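Local coordinates for salicylate carboxymethyltransferase (Clarkia breweri, PDB 1M6E), which transfers the methyl group of S-adenosyl-L-methionine to the free carboxyl group of the plant hormone salicylic acid, giving volatile methyl salicylate, at residues Y147-L152 / M205-L210; F272-I277 / V352-K357. One frame throughout, in Å; residues are numbered along the deposited sequence.

Contact 1: residues Y147-L152 / M205-L210; sequences YSLMWL and MVLTIL. With SAH (S-adenosyl-L-homocysteine), chain C; SAL (2-hydroxybenzoic acid), chain D.
Leu210, Tyr147 and Leu149 carry this contact, in which the loop following strand 143-146 of the Rossmann-like methyltransferase sheet packs beside the C-terminal half of the parallel neighbour 204-211. Leu210 lays its CB over the centre of the Tyr147 ring, a CH-pi contact 4.0 Å from CB to the ring centroid and 12° off the normal. In Leu210, chi1 (158°) directs CG anti to the backbone N, and an unusual chi2 of 115° then sets CD1 at the rim of that ring, 3.7 Å from Tyr147 CE1. A tyrosine suits the place because its face offers an apolar surface while its hydroxyl, buried, is satisfied by a hydrogen bond with Asn349; O1' of salicylate lies at the ring edge, near its plane. Leu149 turns toward the strand and sets CD1 against Leu207 CD1 at 3.8 Å, its CB lying beside CG1 of Ile209. Met150 adds its CB, 3.7 Å from Ile209 CG2.

The type I turn from Ser148 to Trp151 carries the chain away from the strand and into the site. There Ser148 CB meets the ribose of S-adenosyl-L-homocysteine, and the indole NE1 of Trp151 gives a weak hydrogen bond, bent to 128°, to salicylate O2' at 2.8 Å.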
loop_
_atom_site.group_PDB
_atom_site.type_symbol
_atom_site.label_atom_id
_atom_site.label_comp_id
_atom_site.label_asym_id
_atom_site.label_seq_id
_atom_site.Cartn_x
_atom_site.Cartn_y
_atom_site.Cartn_z
ATOM N N TYR A 147 12.473 -7.861 14.329
ATOM C CA TYR A 147 13.645 -7.758 13.468
ATOM C C TYR A 147 13.746 -6.632 12.440
ATOM O O TYR A 147 14.182 -6.846 11.287
ATOM C CB TYR A 147 13.847 -9.093 12.766
ATOM C CG TYR A 147 14.527 -10.135 13.604
ATOM C CD1 TYR A 147 15.467 -10.975 13.034
ATOM C CD2 TYR A 147 14.259 -10.273 14.971
ATOM C CE1 TYR A 147 16.142 -11.928 13.793
ATOM C CE2 TYR A 147 14.924 -11.227 15.744
ATOM C CZ TYR A 147 15.870 -12.053 15.140
ATOM O OH TYR A 147 16.567 -13.012 15.835
ATOM N N SER A 148 13.361 -5.427 12.838
ATOM C CA SER A 148 13.467 -4.322 11.916
ATOM C C SER A 148 14.178 -3.149 12.557
ATOM O O SER A 148 14.863 -2.378 11.885
ATOM C CB SER A 148 12.104 -3.887 11.459
ATOM O OG SER A 148 11.548 -3.026 12.416
ATOM N N LEU A 149 14.049 -3.015 13.864
ATOM C CA LEU A 149 14.686 -1.895 14.519
ATOM C C LEU A 149 16.230 -1.844 14.625
ATOM O O LEU A 149 16.785 -0.865 15.127
ATOM C CB LEU A 149 14.029 -1.702 15.874
ATOM C CG LEU A 149 13.297 -0.390 15.662
ATOM C CD1 LEU A 149 12.250 -0.203 16.725
ATOM C CD2 LEU A 149 14.360 0.746 15.653
ATOM N N MET A 150 16.924 -2.880 14.155
ATOM C CA MET A 150 18.376 -2.855 14.197
ATOM C C MET A 150 18.864 -2.181 12.926
ATOM O O MET A 150 20.019 -1.787 12.826
ATOM C CB MET A 150 18.977 -4.253 14.259
ATOM C CG MET A 150 18.823 -5.015 13.010
ATOM S SD MET A 150 17.304 -5.933 13.068
ATOM C CE MET A 150 17.970 -7.541 12.817
ATOM N N TRP A 151 17.985 -2.059 11.941
ATOM C CA TRP A 151 18.371 -1.407 10.707
ATOM C C TRP A 151 18.549 0.054 10.988
ATOM O O TRP A 151 17.755 0.684 11.717
ATOM C CB TRP A 151 17.325 -1.610 9.647
ATOM C CG TRP A 151 17.403 -2.950 9.084
ATOM C CD1 TRP A 151 16.471 -3.921 9.174
ATOM C CD2 TRP A 151 18.460 -3.466 8.273
ATOM N NE1 TRP A 151 16.866 -5.012 8.463
ATOM C CE2 TRP A 151 18.085 -4.765 7.893
ATOM C CE3 TRP A 151 19.688 -2.952 7.829
ATOM C CZ2 TRP A 151 18.892 -5.582 7.069
ATOM C CZ3 TRP A 151 20.497 -3.764 7.010
ATOM C CH2 TRP A 151 20.087 -5.067 6.638
ATOM N N LEU A 152 19.607 0.603 10.414
ATOM C CA LEU A 152 19.893 1.993 10.647
ATOM C C LEU A 152 19.296 2.998 9.648
ATOM O O LEU A 152 18.819 2.663 8.561
ATOM C CB LEU A 152 21.406 2.165 10.740
ATOM C CG LEU A 152 22.068 1.690 12.019
ATOM C CD1 LEU A 152 23.559 1.753 11.848
ATOM C CD2 LEU A 152 21.608 2.567 13.171
ATOM N N MET A 205 4.105 -0.801 23.290
ATOM C CA MET A 205 4.997 -1.049 22.166
ATOM C C MET A 205 5.834 -2.249 22.490
ATOM O O MET A 205 6.549 -2.210 23.469
ATOM C CB MET A 205 5.986 0.086 21.946
ATOM C CG MET A 205 5.490 1.292 21.196
ATOM S SD MET A 205 6.852 2.135 20.316
ATOM C CE MET A 205 7.981 2.506 21.605
ATOM N N VAL A 206 5.773 -3.303 21.681
ATOM C CA VAL A 206 6.599 -4.480 21.918
ATOM C C VAL A 206 7.615 -4.604 20.759
ATOM O O VAL A 206 7.317 -5.124 19.675
ATOM C CB VAL A 206 5.731 -5.748 22.021
ATOM C CG1 VAL A 206 6.609 -6.943 22.377
ATOM C CG2 VAL A 206 4.601 -5.535 23.044
ATOM N N LEU A 207 8.822 -4.113 21.011
ATOM C CA LEU A 207 9.902 -4.101 20.040
ATOM C C LEU A 207 10.868 -5.269 20.249
ATOM O O LEU A 207 11.286 -5.528 21.365
ATOM C CB LEU A 207 10.622 -2.758 20.152
ATOM C CG LEU A 207 9.642 -1.573 20.096
ATOM C CD1 LEU A 207 10.394 -0.245 20.073
ATOM C CD2 LEU A 207 8.780 -1.693 18.855
ATOM N N THR A 208 11.202 -5.975 19.173
ATOM C CA THR A 208 12.117 -7.128 19.209
ATOM C C THR A 208 13.284 -6.830 18.250
ATOM O O THR A 208 13.173 -7.034 17.047
ATOM C CB THR A 208 11.417 -8.464 18.705
ATOM O OG1 THR A 208 10.286 -8.782 19.535
ATOM C CG2 THR A 208 12.425 -9.639 18.669
ATOM N N ILE A 209 14.401 -6.358 18.779
ATOM C CA ILE A 209 15.550 -6.028 17.946
ATOM C C ILE A 209 16.548 -7.149 18.023
ATOM O O ILE A 209 16.794 -7.681 19.107
ATOM C CB ILE A 209 16.278 -4.746 18.465
ATOM C CG1 ILE A 209 15.322 -3.553 18.462
ATOM C CG2 ILE A 209 17.523 -4.465 17.630
ATOM C CD1 ILE A 209 15.885 -2.320 19.146
ATOM N N LEU A 210 17.134 -7.514 16.897
ATOM C CA LEU A 210 18.160 -8.541 16.929
ATOM C C LEU A 210 19.447 -7.866 17.420
ATOM O O LEU A 210 20.004 -6.991 16.736
ATOM C CB LEU A 210 18.396 -9.096 15.545
ATOM C CG LEU A 210 19.760 -9.749 15.394
ATOM C CD1 LEU A 210 19.546 -11.215 15.133
ATOM C CD2 LEU A 210 20.542 -9.109 14.264
HETATM N N SAH C . 8.809 -7.903 10.793
HETATM C CA SAH C . 9.077 -9.156 9.947
HETATM C CB SAH C . 10.277 -9.021 8.989
HETATM C CG SAH C . 10.968 -7.723 8.977
HETATM S SD SAH C . 12.423 -7.517 7.892
HETATM C C SAH C . 9.412 -10.401 10.766
HETATM O O SAH C . 9.467 -10.334 12.030
HETATM O OXT SAH C . 9.620 -11.462 10.042
HETATM C "C5'" SAH C . 12.673 -5.814 8.266
HETATM C "C4'" SAH C . 11.882 -4.734 7.403
HETATM O "O4'" SAH C . 12.328 -3.496 8.043
HETATM C "C3'" SAH C . 12.434 -4.580 5.936
HETATM O "O3'" SAH C . 11.353 -4.948 4.901
HETATM C "C2'" SAH C . 12.751 -3.159 5.788
HETATM O "O2'" SAH C . 12.474 -2.471 4.615
HETATM C "C1'" SAH C . 12.182 -2.564 7.166
HETATM N N9 SAH C . 12.861 -1.336 7.517
HETATM C C8 SAH C . 14.203 -1.040 7.618
HETATM N N7 SAH C . 14.450 0.198 7.933
HETATM C C5 SAH C . 13.191 0.739 8.046
HETATM C C6 SAH C . 12.737 2.041 8.356
HETATM N N6 SAH C . 13.606 3.021 8.602
HETATM N N1 SAH C . 11.376 2.317 8.408
HETATM C C2 SAH C . 10.498 1.296 8.147
HETATM N N3 SAH C . 10.833 0.013 7.833
HETATM C C4 SAH C . 12.202 -0.196 7.799
HETATM C "C1'" SAL D . 17.072 -9.114 8.988
HETATM O "O1'" SAL D . 16.000 -9.741 8.975
HETATM O "O2'" SAL D . 17.026 -7.817 8.628
HETATM C C1 SAL D . 18.341 -9.838 9.394
HETATM C C2 SAL D . 19.670 -9.213 9.438
HETATM C C3 SAL D . 20.776 -9.998 9.836
HETATM C C4 SAL D . 20.681 -11.367 10.194
HETATM C C5 SAL D . 19.435 -12.018 10.170
HETATM C C6 SAL D . 18.210 -11.218 9.750
HETATM O O2 SAL D . 19.940 -7.908 9.125
#

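Contact 2: residues F272-I277 / V352-K357; sequences FLIDHI and VSLIRK
With CG beside its backbone N and opposite the carbonyl carbon (chi1 -67°), Phe272 swings its ring back along the partner segment to Arg356, whose own chain leaves with CG anti to the backbone N and then bends at chi2 (49°). The two side chains cross at about a right angle. Phe272 CE2 comes obliquely upon the Arg356 backbone and lies 3.6 Å from Arg356 CB, while CZ meets the aliphatic CD at 3.9 Å. Arginine suits this partly exposed spot because its methylenes can line a buried ring while the guanidinium stands off above it and bonds Ser271 O through NH1; the cation itself is too far from the ring for more than a weak attraction.

Phe272 CB also packs on Leu354 CB, and a CA-H...O contact runs from Phe272 CA to Ile355 O. That same oxygen accepts the backbone bond from Leu273 N, 2.8 Å long with 150° at the hydrogen. Leu273 then rests CB on Ile355 CG1 and brings CD1 to Lys357 CB at 3.6 Å, using the apolar root of the lysine.

Farther along, Leu354 CD2 reaches Ile274 CA at 3.6 Å. Ile277 and Val352 lie side by side, Ile277 CD1 being 3.7 Å from Val352 CG2, although the placement of Ile277 is less certain; beta-branched valine suits the extended strand. Helix 260-268 covers Phe272, Ile274, Val352 and Leu354. The pairing is irregular, and the chain turns a corner at His276, where the edge strand 275-283 of the Rossmann-like fold sets out beside its antiparallel neighbour 346-355.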
loop_
_atom_site.group_PDB
_atom_site.type_symbol
_atom_site.label_atom_id
_atom_site.label_comp_id
_atom_site.label_asym_id
_atom_site.label_seq_id
_atom_site.Cartn_x
_atom_site.Cartn_y
_atom_site.Cartn_z
ATOM N N PHE A 272 8.940 6.422 27.481
ATOM C CA PHE A 272 8.356 5.112 27.734
ATOM C C PHE A 272 8.794 4.491 29.039
ATOM O O PHE A 272 9.885 4.777 29.543
ATOM C CB PHE A 272 8.607 4.177 26.526
ATOM C CG PHE A 272 7.853 4.615 25.292
ATOM C CD1 PHE A 272 8.399 5.555 24.419
ATOM C CD2 PHE A 272 6.514 4.279 25.135
ATOM C CE1 PHE A 272 7.617 6.166 23.430
ATOM C CE2 PHE A 272 5.728 4.882 24.153
ATOM C CZ PHE A 272 6.289 5.830 23.306
ATOM N N LEU A 273 7.920 3.638 29.574
ATOM C CA LEU A 273 8.117 2.982 30.858
ATOM C C LEU A 273 9.107 1.826 30.980
ATOM O O LEU A 273 10.085 1.936 31.711
ATOM C CB LEU A 273 6.763 2.554 31.390
ATOM C CG LEU A 273 6.495 3.135 32.779
ATOM C CD1 LEU A 273 5.081 3.747 32.803
ATOM C CD2 LEU A 273 6.713 2.039 33.859
ATOM N N ILE A 274 8.833 0.729 30.288
ATOM C CA ILE A 274 9.672 -0.485 30.271
ATOM C C ILE A 274 8.973 -1.630 31.020
ATOM O O ILE A 274 8.088 -1.390 31.828
ATOM C CB ILE A 274 11.095 -0.250 30.838
ATOM C CG1 ILE A 274 12.080 -1.221 30.198
ATOM C CG2 ILE A 274 11.112 -0.533 32.304
ATOM C CD1 ILE A 274 13.466 -0.645 30.050
ATOM N N ASP A 275 9.378 -2.869 30.751
ATOM C CA ASP A 275 8.714 -4.042 31.328
ATOM C C ASP A 275 9.417 -5.317 30.736
ATOM O O ASP A 275 10.076 -5.253 29.683
ATOM C CB ASP A 275 7.232 -3.986 30.903
ATOM C CG ASP A 275 6.267 -4.396 31.994
ATOM O OD1 ASP A 275 6.435 -5.502 32.549
ATOM O OD2 ASP A 275 5.317 -3.621 32.275
ATOM N N HIS A 276 9.262 -6.454 31.421
ATOM C CA HIS A 276 9.856 -7.749 31.057
ATOM C C HIS A 276 11.061 -7.786 30.118
ATOM O O HIS A 276 11.516 -8.895 29.755
ATOM C CB HIS A 276 8.791 -8.689 30.490
ATOM C CG HIS A 276 9.268 -10.101 30.332
ATOM N ND1 HIS A 276 9.863 -10.803 31.359
ATOM C CD2 HIS A 276 9.224 -10.947 29.275
ATOM C CE1 HIS A 276 10.163 -12.022 30.944
ATOM N NE2 HIS A 276 9.784 -12.135 29.684
ATOM N N ILE A 277 11.579 -6.602 29.753
ATOM C CA ILE A 277 12.720 -6.454 28.847
ATOM C C ILE A 277 13.816 -7.455 29.077
ATOM O O ILE A 277 14.483 -7.432 30.099
ATOM C CB ILE A 277 13.345 -5.046 28.913
ATOM C CG1 ILE A 277 14.841 -5.110 28.541
ATOM C CG2 ILE A 277 13.107 -4.440 30.258
ATOM C CD1 ILE A 277 15.460 -3.762 28.375
ATOM N N VAL A 352 11.765 -5.837 24.202
ATOM C CA VAL A 352 11.351 -4.848 25.156
ATOM C C VAL A 352 9.860 -4.594 25.072
ATOM O O VAL A 352 9.318 -4.489 23.973
ATOM C CB VAL A 352 12.041 -3.555 24.888
ATOM C CG1 VAL A 352 11.408 -2.486 25.723
ATOM C CG2 VAL A 352 13.491 -3.686 25.202
ATOM N N SER A 353 9.179 -4.524 26.212
ATOM C CA SER A 353 7.758 -4.201 26.169
ATOM C C SER A 353 7.771 -2.822 26.822
ATOM O O SER A 353 8.587 -2.594 27.708
ATOM C CB SER A 353 6.925 -5.212 26.953
ATOM O OG SER A 353 5.548 -4.919 26.794
ATOM N N LEU A 354 6.908 -1.901 26.390
ATOM C CA LEU A 354 6.966 -0.536 26.916
ATOM C C LEU A 354 5.606 0.068 27.041
ATOM O O LEU A 354 4.629 -0.491 26.527
ATOM C CB LEU A 354 7.797 0.373 25.989
ATOM C CG LEU A 354 9.231 -0.026 25.550
ATOM C CD1 LEU A 354 9.706 0.828 24.342
ATOM C CD2 LEU A 354 10.187 0.112 26.739
ATOM N N ILE A 355 5.547 1.208 27.738
ATOM C CA ILE A 355 4.286 1.942 27.921
ATOM C C ILE A 355 4.520 3.433 27.779
ATOM O O ILE A 355 5.416 3.981 28.396
ATOM C CB ILE A 355 3.622 1.761 29.331
ATOM C CG1 ILE A 355 3.960 0.416 29.962
ATOM C CG2 ILE A 355 2.120 1.806 29.180
ATOM C CD1 ILE A 355 3.158 0.129 31.191
ATOM N N ARG A 356 3.741 4.084 26.935
ATOM C CA ARG A 356 3.868 5.520 26.793
ATOM C C ARG A 356 3.512 5.860 28.228
ATOM O O ARG A 356 2.586 5.245 28.766
ATOM C CB ARG A 356 2.808 6.055 25.815
ATOM C CG ARG A 356 2.735 7.560 25.735
ATOM C CD ARG A 356 4.119 8.135 25.550
ATOM N NE ARG A 356 4.098 9.584 25.626
ATOM C CZ ARG A 356 5.092 10.309 26.114
ATOM N NH1 ARG A 356 6.191 9.721 26.574
ATOM N NH2 ARG A 356 4.974 11.625 26.148
ATOM N N LYS A 357 4.246 6.769 28.873
ATOM C CA LYS A 357 3.913 7.075 30.254
ATOM C C LYS A 357 3.235 8.406 30.286
ATOM O O LYS A 357 2.225 8.592 29.604
ATOM C CB LYS A 357 5.163 7.014 31.180
ATOM C CG LYS A 357 6.269 8.069 31.012
ATOM C CD LYS A 357 7.503 7.763 31.918
ATOM C CE LYS A 357 8.590 8.852 31.829
ATOM N NZ LYS A 357 9.986 8.340 32.061
#

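In the fold
Contacts 1 and 2 follow one another along the chain and belong to the same mixed sheet, their centres about 14 Å apart. Strand 204-211 of contact 1 runs antiparallel to strand 346-355 of contact 2, and two probable backbone hydrogen bonds join them: Val352 N to Leu207 O at 2.9 Å and Met205 N to Leu354 O at 3.3 Å. Val206 CG2 packs on Ser353 OG as well. Contact 1 lies at the heart of the chain, where its loop reaches both ligands. Contact 2 sits about 19 Å from the chain centre, at the sheet margin; Leu354 lies about 8 Å, side chain to side chain, from Leu149, which by similarity belongs to the substrate site.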